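Malate synthase (Haloferax volcanii, PDB 3OYZ) catalyses the magnesium-dependent Claisen condensation of acetyl-CoA with glyoxylate to malyl-CoA, which it then hydrolyses to malate and CoA in the glyoxylate cycle. Local coordinates at residues 35-38 with 39-43; 239-242 with 243-247; 344-347 with 348-352. One frame throughout, in Å; residues are numbered along the deposited sequence.

Contact 1 of 3, residues 35-38 with 39-43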
loop_
_atom_site.group_PDB
_atom_site.type_symbol
_atom_site.label_atom_id
_atom_site.label_comp_id
_atom_site.label_asym_id
_atom_site.label_seq_id
_atom_site.Cartn_x
_atom_site.Cartn_y
_atom_site.Cartn_z
ATOM N N ALA A 35 -12.468 -23.159 -26.871
ATOM C CA ALA A 35 -12.313 -22.523 -28.174
ATOM C C ALA A 35 -13.575 -22.257 -28.956
ATOM O O ALA A 35 -13.511 -21.432 -29.869
ATOM C CB ALA A 35 -11.368 -23.273 -29.050
ATOM N N GLY A 36 -14.684 -22.930 -28.604
ATOM C CA GLY A 36 -15.980 -22.694 -29.285
ATOM C C GLY A 36 -16.884 -21.673 -28.620
ATOM O O GLY A 36 -17.885 -21.222 -29.202
ATOM N N LEU A 37 -16.479 -21.183 -27.440
ATOM C CA LEU A 37 -17.272 -20.171 -26.734
ATOM C C LEU A 37 -17.440 -18.886 -27.533
ATOM O O LEU A 37 -16.499 -18.503 -28.221
ATOM C CB LEU A 37 -16.612 -19.904 -25.379
ATOM C CG LEU A 37 -16.586 -21.016 -24.336
ATOM C CD1 LEU A 37 -15.768 -20.600 -23.091
ATOM C CD2 LEU A 37 -18.022 -21.394 -23.903
ATOM N N ARG A 38 -18.556 -18.157 -27.400
ATOM C CA ARG A 38 -18.881 -16.960 -28.192
ATOM C C ARG A 38 -19.729 -15.975 -27.397
ATOM O O ARG A 38 -20.372 -16.352 -26.433
ATOM C CB ARG A 38 -19.699 -17.312 -29.459
ATOM C CG ARG A 38 -18.997 -18.250 -30.451
ATOM C CD ARG A 38 -17.963 -17.560 -31.411
ATOM N NE ARG A 38 -17.253 -18.542 -32.253
ATOM C CZ ARG A 38 -16.295 -19.403 -31.906
ATOM N NH1 ARG A 38 -15.695 -19.397 -30.716
ATOM N NH2 ARG A 38 -15.821 -20.248 -32.820
ATOM N N GLY A 39 -19.809 -14.739 -27.847
ATOM C CA GLY A 39 -20.548 -13.704 -27.126
ATOM C C GLY A 39 -20.070 -13.518 -25.676
ATOM O O GLY A 39 -18.874 -13.486 -25.378
ATOM N N MET A 40 -21.021 -13.412 -24.758
ATOM C CA MET A 40 -20.734 -13.032 -23.400
ATOM C C MET A 40 -20.087 -14.205 -22.722
ATOM O O MET A 40 -19.476 -14.043 -21.660
ATOM C CB MET A 40 -22.002 -12.595 -22.672
ATOM C CG MET A 40 -22.325 -11.170 -23.009
ATOM S SD MET A 40 -21.224 -9.895 -22.336
ATOM C CE MET A 40 -22.179 -8.438 -22.782
ATOM N N GLN A 41 -20.169 -15.354 -23.386
ATOM C CA GLN A 41 -19.590 -16.557 -22.834
ATOM C C GLN A 41 -18.095 -16.623 -23.156
ATOM O O GLN A 41 -17.419 -17.498 -22.625
ATOM C CB GLN A 41 -20.243 -17.815 -23.439
ATOM C CG GLN A 41 -21.465 -18.349 -22.663
ATOM C CD GLN A 41 -22.222 -19.343 -23.525
ATOM O OE1 GLN A 41 -23.134 -18.921 -24.206
ATOM N NE2 GLN A 41 -21.784 -20.595 -23.626
ATOM N N ALA A 42 -17.621 -15.800 -24.102
ATOM C CA ALA A 42 -16.225 -15.938 -24.563
ATOM C C ALA A 42 -15.353 -14.855 -23.905
ATOM O O ALA A 42 -15.785 -13.723 -23.788
ATOM C CB ALA A 42 -16.133 -15.814 -26.048
ATOM N N PRO A 43 -14.125 -15.213 -23.519
ATOM C CA PRO A 43 -13.308 -14.232 -22.751
ATOM C C PRO A 43 -12.620 -13.220 -23.643
ATOM O O PRO A 43 -12.318 -13.534 -24.792
ATOM C CB PRO A 43 -12.386 -15.143 -21.931
ATOM C CG PRO A 43 -12.126 -16.322 -22.852
ATOM C CD PRO A 43 -13.537 -16.563 -23.509
HETATM O O HOH W 1 -22.711 -17.815 -26.674
#
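Leu-37 and Arg-38 meet Gln-41 and Ala-42 in a local contact round a turn, where the chain leaves helix 29-36 and bends toward strand 45-49. Gln-41 N donates to Arg-38 O over 3.2 Å, from above the carbonyl plane, and the bond from Ala-42 N to Gly-39 O follows in the same turn. Arg-38 O also accepts a hydrogen bond from a water, at 2.8 Å, and the same water donates its other hydrogen to Gln-41 OE1 at 2.7 Å. The side-chain amide of Gln-41 is therefore tied back to the carbonyl that its own backbone N grips. On the apolar side Leu-37 crosses the Gln-41 side chain at about a right angle. CG of Leu-37 lies anti to the carbonyl carbon (chi1 -66°), and Leu-37 CD1 comes to 3.5 Å from Gln-41 O while CD2 faces NE2 of the amide. The methyl of Ala-42 fits against the peptide that joins Leu-37 to Arg-38, with Ala-42 CB 3.5 Å from Leu-37 O. Gly-39 passes through the bend with a positive phi of 56°. The Arg-38 side chain bends at chi2 and folds back along the chain, where Arg-38 NH1 makes an almost straight bond of 3.1 Å to Ala-35 O, which lies in the guanidinium plane. Arg-38 NH1 also reaches Leu-37 O at 2.8 Å, from above that carbonyl's plane, so two backbone carbonyls hold one terminal nitrogen. Asn-268 bonds Met-40 O and Ala-42 O, and Gln-412 and Glu-415 of a neighbouring subunit bond Gly-39 O and Met-40 N. An arginine folded back onto two backbone carbonyls after helix 29-36, then a tight turn into the next parallel strand, makes this an alpha-to-beta connection of the TIM barrel, here built into the trimer interface.

Contact 2 of 3, residues 239-242 with 243-247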
loop_
_atom_site.group_PDB
_atom_site.type_symbol
_atom_site.label_atom_id
_atom_site.label_comp_id
_atom_site.label_asym_id
_atom_site.label_seq_id
_atom_site.Cartn_x
_atom_site.Cartn_y
_atom_site.Cartn_z
ATOM N N GLU A 239 -21.698 -14.315 -5.641
ATOM C CA GLU A 239 -21.801 -13.007 -5.025
ATOM C C GLU A 239 -20.405 -12.471 -4.608
ATOM O O GLU A 239 -20.131 -11.292 -4.816
ATOM C CB GLU A 239 -22.760 -13.057 -3.825
ATOM C CG GLU A 239 -23.048 -11.681 -3.274
ATOM C CD GLU A 239 -23.623 -10.716 -4.335
ATOM O OE1 GLU A 239 -24.397 -11.168 -5.225
ATOM O OE2 GLU A 239 -23.284 -9.503 -4.273
ATOM N N GLY A 240 -19.569 -13.330 -4.030
ATOM C CA GLY A 240 -18.162 -13.030 -3.698
ATOM C C GLY A 240 -17.363 -12.556 -4.905
ATOM O O GLY A 240 -16.660 -11.580 -4.815
ATOM N N TYR A 241 -17.489 -13.220 -6.049
ATOM C CA TYR A 241 -16.785 -12.853 -7.265
ATOM C C TYR A 241 -17.241 -11.464 -7.664
ATOM O O TYR A 241 -16.390 -10.609 -7.977
ATOM C CB TYR A 241 -17.038 -13.872 -8.358
ATOM C CG TYR A 241 -16.159 -13.880 -9.606
ATOM C CD1 TYR A 241 -14.757 -13.866 -9.528
ATOM C CD2 TYR A 241 -16.760 -13.982 -10.865
ATOM C CE1 TYR A 241 -13.973 -13.954 -10.712
ATOM C CE2 TYR A 241 -16.024 -14.066 -12.033
ATOM C CZ TYR A 241 -14.633 -14.066 -11.944
ATOM O OH TYR A 241 -13.974 -14.181 -13.137
ATOM N N ARG A 242 -18.542 -11.187 -7.557
ATOM C CA ARG A 242 -18.997 -9.850 -7.922
ATOM C C ARG A 242 -18.447 -8.761 -7.020
ATOM O O ARG A 242 -18.064 -7.705 -7.518
ATOM C CB ARG A 242 -20.535 -9.676 -7.899
ATOM C CG ARG A 242 -21.264 -10.371 -9.021
ATOM C CD ARG A 242 -22.761 -10.406 -8.688
ATOM N NE ARG A 242 -23.388 -11.112 -9.791
ATOM C CZ ARG A 242 -24.650 -11.513 -9.810
ATOM N NH1 ARG A 242 -25.428 -11.247 -8.770
ATOM N NH2 ARG A 242 -25.118 -12.154 -10.879
ATOM N N GLU A 243 -18.477 -8.981 -5.714
ATOM C CA GLU A 243 -17.955 -7.998 -4.751
ATOM C C GLU A 243 -16.423 -7.760 -4.954
ATOM O O GLU A 243 -15.946 -6.626 -4.797
ATOM C CB GLU A 243 -18.139 -8.569 -3.335
ATOM C CG GLU A 243 -19.626 -8.510 -2.909
ATOM C CD GLU A 243 -19.877 -9.160 -1.546
ATOM O OE1 GLU A 243 -18.964 -9.824 -0.984
ATOM O OE2 GLU A 243 -21.020 -9.033 -1.047
ATOM N N ARG A 244 -15.675 -8.828 -5.255
ATOM C CA ARG A 244 -14.227 -8.702 -5.526
ATOM C C ARG A 244 -14.021 -7.854 -6.786
ATOM O O ARG A 244 -13.178 -6.945 -6.826
ATOM C CB ARG A 244 -13.602 -10.089 -5.689
ATOM C CG ARG A 244 -12.140 -10.008 -6.138
ATOM C CD ARG A 244 -11.367 -9.117 -5.065
ATOM N NE ARG A 244 -9.960 -9.418 -5.268
ATOM C CZ ARG A 244 -9.231 -10.211 -4.507
ATOM N NH1 ARG A 244 -9.704 -10.740 -3.359
ATOM N NH2 ARG A 244 -8.024 -10.467 -4.963
ATOM N N MET A 245 -14.796 -8.106 -7.835
ATOM C CA MET A 245 -14.640 -7.310 -9.071
ATOM C C MET A 245 -14.928 -5.846 -8.850
ATOM O O MET A 245 -14.203 -4.992 -9.355
ATOM C CB MET A 245 -15.517 -7.845 -10.207
ATOM C CG MET A 245 -14.950 -9.192 -10.681
ATOM S SD MET A 245 -16.016 -9.718 -12.115
ATOM C CE MET A 245 -17.468 -10.377 -11.281
ATOM N N THR A 246 -15.968 -5.550 -8.069
ATOM C CA THR A 246 -16.276 -4.171 -7.724
ATOM C C THR A 246 -15.141 -3.556 -6.920
ATOM O O THR A 246 -14.787 -2.422 -7.209
ATOM C CB THR A 246 -17.565 -4.084 -6.906
ATOM O OG1 THR A 246 -18.633 -4.551 -7.733
ATOM C CG2 THR A 246 -17.801 -2.657 -6.508
ATOM N N ASP A 247 -14.621 -4.271 -5.925
ATOM C CA ASP A 247 -13.450 -3.780 -5.182
ATOM C C ASP A 247 -12.224 -3.523 -6.099
ATOM O O ASP A 247 -11.629 -2.459 -6.027
ATOM C CB ASP A 247 -13.090 -4.808 -4.116
ATOM C CG ASP A 247 -12.246 -4.203 -3.006
ATOM O OD1 ASP A 247 -12.812 -3.461 -2.180
ATOM O OD2 ASP A 247 -11.016 -4.410 -2.939
#
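Met-245 lays its thioether over one face of the Tyr-241 ring, one helical turn earlier in helix 238-249. Met-245 SD stands 4.5 Å from the centroid of the Tyr-241 ring and only 15° off the ring normal, a Met-aromatic contact. The chain bends at chi3 (-79°), which carries CE back over the same face, off-centre toward CD2; Met-245 CE touches Tyr-241 CD2 at 3.7 Å and makes an off-centre CH-pi contact. In the backbone, Met-245 N donates to Tyr-241 O, one of the regular i to i+4 bonds of the helix. At the far end of the ring, the Tyr-241 hydroxyl is hydrogen-bonded to Ser-258 OG and Trp-257 O. The helix is the crossover of the beta-alpha-beta unit between strands 226-229 and 255-258 of the TIM barrel, and Tyr-241 and Met-245 are on its inner side, packed on Ile-256 of the second strand and on Ala-267 of helix 261-269. Arg-244 sends its chain away from the contact to form salt bridges with Asp-229 and Glu-190. On the outer side the side chains of Glu-239 and Glu-243 cross at about a right angle, their carboxylate planes 79° apart, with the two OE2 atoms 4.0 Å from each other. Such like charges would probably disfavour one another, but Glu-239 OE1 has a long salt bridge of 3.7 Å to Arg-242 NH1. The extended Arg-242 chain carries its NE to a second acid, Glu-266 of helix 261-269, while Arg-242 O accepts a hydrogen bond from Thr-246 N at 3.1 Å.

Contact 3 of 3, residues 344-347 with 348-352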
loop_
_atom_site.group_PDB
_atom_site.type_symbol
_atom_site.label_atom_id
_atom_site.label_comp_id
_atom_site.label_asym_id
_atom_site.label_seq_id
_atom_site.Cartn_x
_atom_site.Cartn_y
_atom_site.Cartn_z
ATOM N N ASP A 344 -4.179 -31.561 11.267
ATOM C CA ASP A 344 -4.595 -32.764 10.533
ATOM C C ASP A 344 -5.384 -32.538 9.254
ATOM O O ASP A 344 -5.122 -33.168 8.232
ATOM C CB ASP A 344 -5.421 -33.669 11.448
ATOM C CG ASP A 344 -4.609 -34.824 11.980
ATOM O OD1 ASP A 344 -3.878 -35.452 11.175
ATOM O OD2 ASP A 344 -4.722 -35.086 13.198
ATOM N N ASP A 345 -6.373 -31.653 9.315
ATOM C CA ASP A 345 -7.128 -31.279 8.122
ATOM C C ASP A 345 -6.241 -30.780 6.965
ATOM O O ASP A 345 -6.393 -31.214 5.813
ATOM C CB ASP A 345 -8.155 -30.210 8.488
ATOM C CG ASP A 345 -9.287 -30.751 9.330
ATOM O OD1 ASP A 345 -9.819 -31.833 8.980
ATOM O OD2 ASP A 345 -9.639 -30.081 10.328
ATOM N N ILE A 346 -5.305 -29.886 7.295
ATOM C CA ILE A 346 -4.358 -29.332 6.316
ATOM C C ILE A 346 -3.550 -30.397 5.553
ATOM O O ILE A 346 -3.570 -30.437 4.308
ATOM C CB ILE A 346 -3.413 -28.262 6.936
ATOM C CG1 ILE A 346 -4.195 -26.966 7.201
ATOM C CG2 ILE A 346 -2.269 -28.000 5.984
ATOM C CD1 ILE A 346 -3.772 -26.276 8.463
ATOM N N VAL A 347 -2.881 -31.270 6.295
ATOM C CA VAL A 347 -2.239 -32.417 5.663
ATOM C C VAL A 347 -3.178 -33.256 4.766
ATOM O O VAL A 347 -2.782 -33.691 3.678
ATOM C CB VAL A 347 -1.687 -33.340 6.765
ATOM C CG1 VAL A 347 -0.913 -34.492 6.134
ATOM C CG2 VAL A 347 -0.902 -32.518 7.823
ATOM N N ASP A 348 -4.416 -33.466 5.205
ATOM C CA ASP A 348 -5.391 -34.222 4.421
ATOM C C ASP A 348 -5.647 -33.549 3.063
ATOM O O ASP A 348 -5.612 -34.224 2.012
ATOM C CB ASP A 348 -6.744 -34.338 5.169
ATOM C CG ASP A 348 -6.743 -35.366 6.326
ATOM O OD1 ASP A 348 -5.770 -36.137 6.442
ATOM O OD2 ASP A 348 -7.708 -35.391 7.140
ATOM N N SER A 349 -5.934 -32.239 3.073
ATOM C CA SER A 349 -6.186 -31.538 1.804
ATOM C C SER A 349 -5.010 -31.663 0.849
ATOM O O SER A 349 -5.199 -31.803 -0.357
ATOM C CB SER A 349 -6.499 -30.066 2.030
ATOM O OG SER A 349 -7.492 -29.971 3.030
ATOM N N MET A 350 -3.805 -31.692 1.411
ATOM C CA MET A 350 -2.579 -31.735 0.622
ATOM C C MET A 350 -2.322 -33.094 -0.052
ATOM O O MET A 350 -2.015 -33.149 -1.255
ATOM C CB MET A 350 -1.395 -31.264 1.476
ATOM C CG MET A 350 -1.300 -29.737 1.697
ATOM S SD MET A 350 0.080 -29.214 2.752
ATOM C CE MET A 350 1.486 -29.986 1.954
ATOM N N GLU A 351 -2.456 -34.168 0.729
ATOM C CA GLU A 351 -2.378 -35.564 0.239
ATOM C C GLU A 351 -3.440 -35.890 -0.803
ATOM O O GLU A 351 -3.101 -36.364 -1.890
ATOM C CB GLU A 351 -2.389 -36.568 1.386
ATOM C CG GLU A 351 -1.052 -36.574 2.139
ATOM C CD GLU A 351 -1.129 -37.168 3.542
ATOM O OE1 GLU A 351 -0.081 -37.241 4.211
ATOM O OE2 GLU A 351 -2.215 -37.557 4.023
ATOM N N GLU A 352 -4.691 -35.531 -0.505
ATOM C CA GLU A 352 -5.762 -35.541 -1.510
ATOM C C GLU A 352 -5.391 -34.812 -2.810
ATOM O O GLU A 352 -5.627 -35.333 -3.905
ATOM C CB GLU A 352 -7.107 -35.022 -0.967
ATOM C CG GLU A 352 -8.178 -34.963 -2.081
ATOM C CD GLU A 352 -9.537 -34.346 -1.734
ATOM O OE1 GLU A 352 -10.286 -34.086 -2.710
ATOM O OE2 GLU A 352 -9.882 -34.116 -0.549
#
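With CG1 of Val-347 anti to the backbone N (chi1 -176°) and CG of Glu-351 anti to its own carbonyl carbon (chi1 -73°), the two side chains run side by side along helix 343-358, pointing the same way. CG1 of Val-347 lies against the carboxylate of Glu-351, 3.5 Å from OE1 and a little farther from CD, so a methyl flanks the charged group. At the backbone of the same pair, Glu-351 N donates to Val-347 O at 3.0 Å in an almost straight bond, nearly along the C=O axis. Met-350 N bonds mainly to Ile-346 O, with only a weak second bond to Val-347 O. Ile-346 and Met-350 repeat the parallel arrangement on another side of the helix, where CG2 meets SD at 4.2 Å. Farther round, Asp-345 O takes two donors from a single residue: Ser-349 N approaches nearly in line with the carbonyl at 3.0 Å, and Ser-349 OG comes from above the carbonyl plane at 3.2 Å. The hydroxyl is thereby turned back onto the preceding helical turn. Asp-348 places its carboxyl carbon CG 3.3 Å from Asp-344 O, next to the backbone bond from Asp-348 N to that oxygen. Arg-427 of helix 422-428 receives the acids of this face: its NE pairs with Asp-344, NH2 with Asp-348 and NH1 with Glu-351, joining helix 343-358 to helix 422-428. Asp-345 OD2 has a different partner, the hydroxyl of Tyr-339. Asp-345 OD1 and Asp-348 OD2 lie 4.5 Å apart, a pair of like charges. Three carboxylates spaced along two turns of helix and met by one guanidinium suggest that Arg-427 probably offsets part of their mutual repulsion and favours their ionised forms.

The three contacts follow one another along the chain without touching. Contacts 1 and 2 belong to the TIM barrel and have centres about 21 Å apart; helix 261-269 bridges them, since Gln-41 and Pro-43 of contact 1 and Tyr-241 and Met-245 of contact 2 all pack on it. Contact 3 lies in the C-terminal part, about 36 Å from contact 1 and about 29 Å from contact 2 between centres. Contact 1 is nearest to acetyl-CoA, the Leu-37 side chain being about 6 Å from it. In contact 2, the Arg-244 side chain is about 10 Å from the bound pyruvate. The Met-350 side chain of contact 3 lies about 12 Å from that of Asp-388, the predicted proton acceptor.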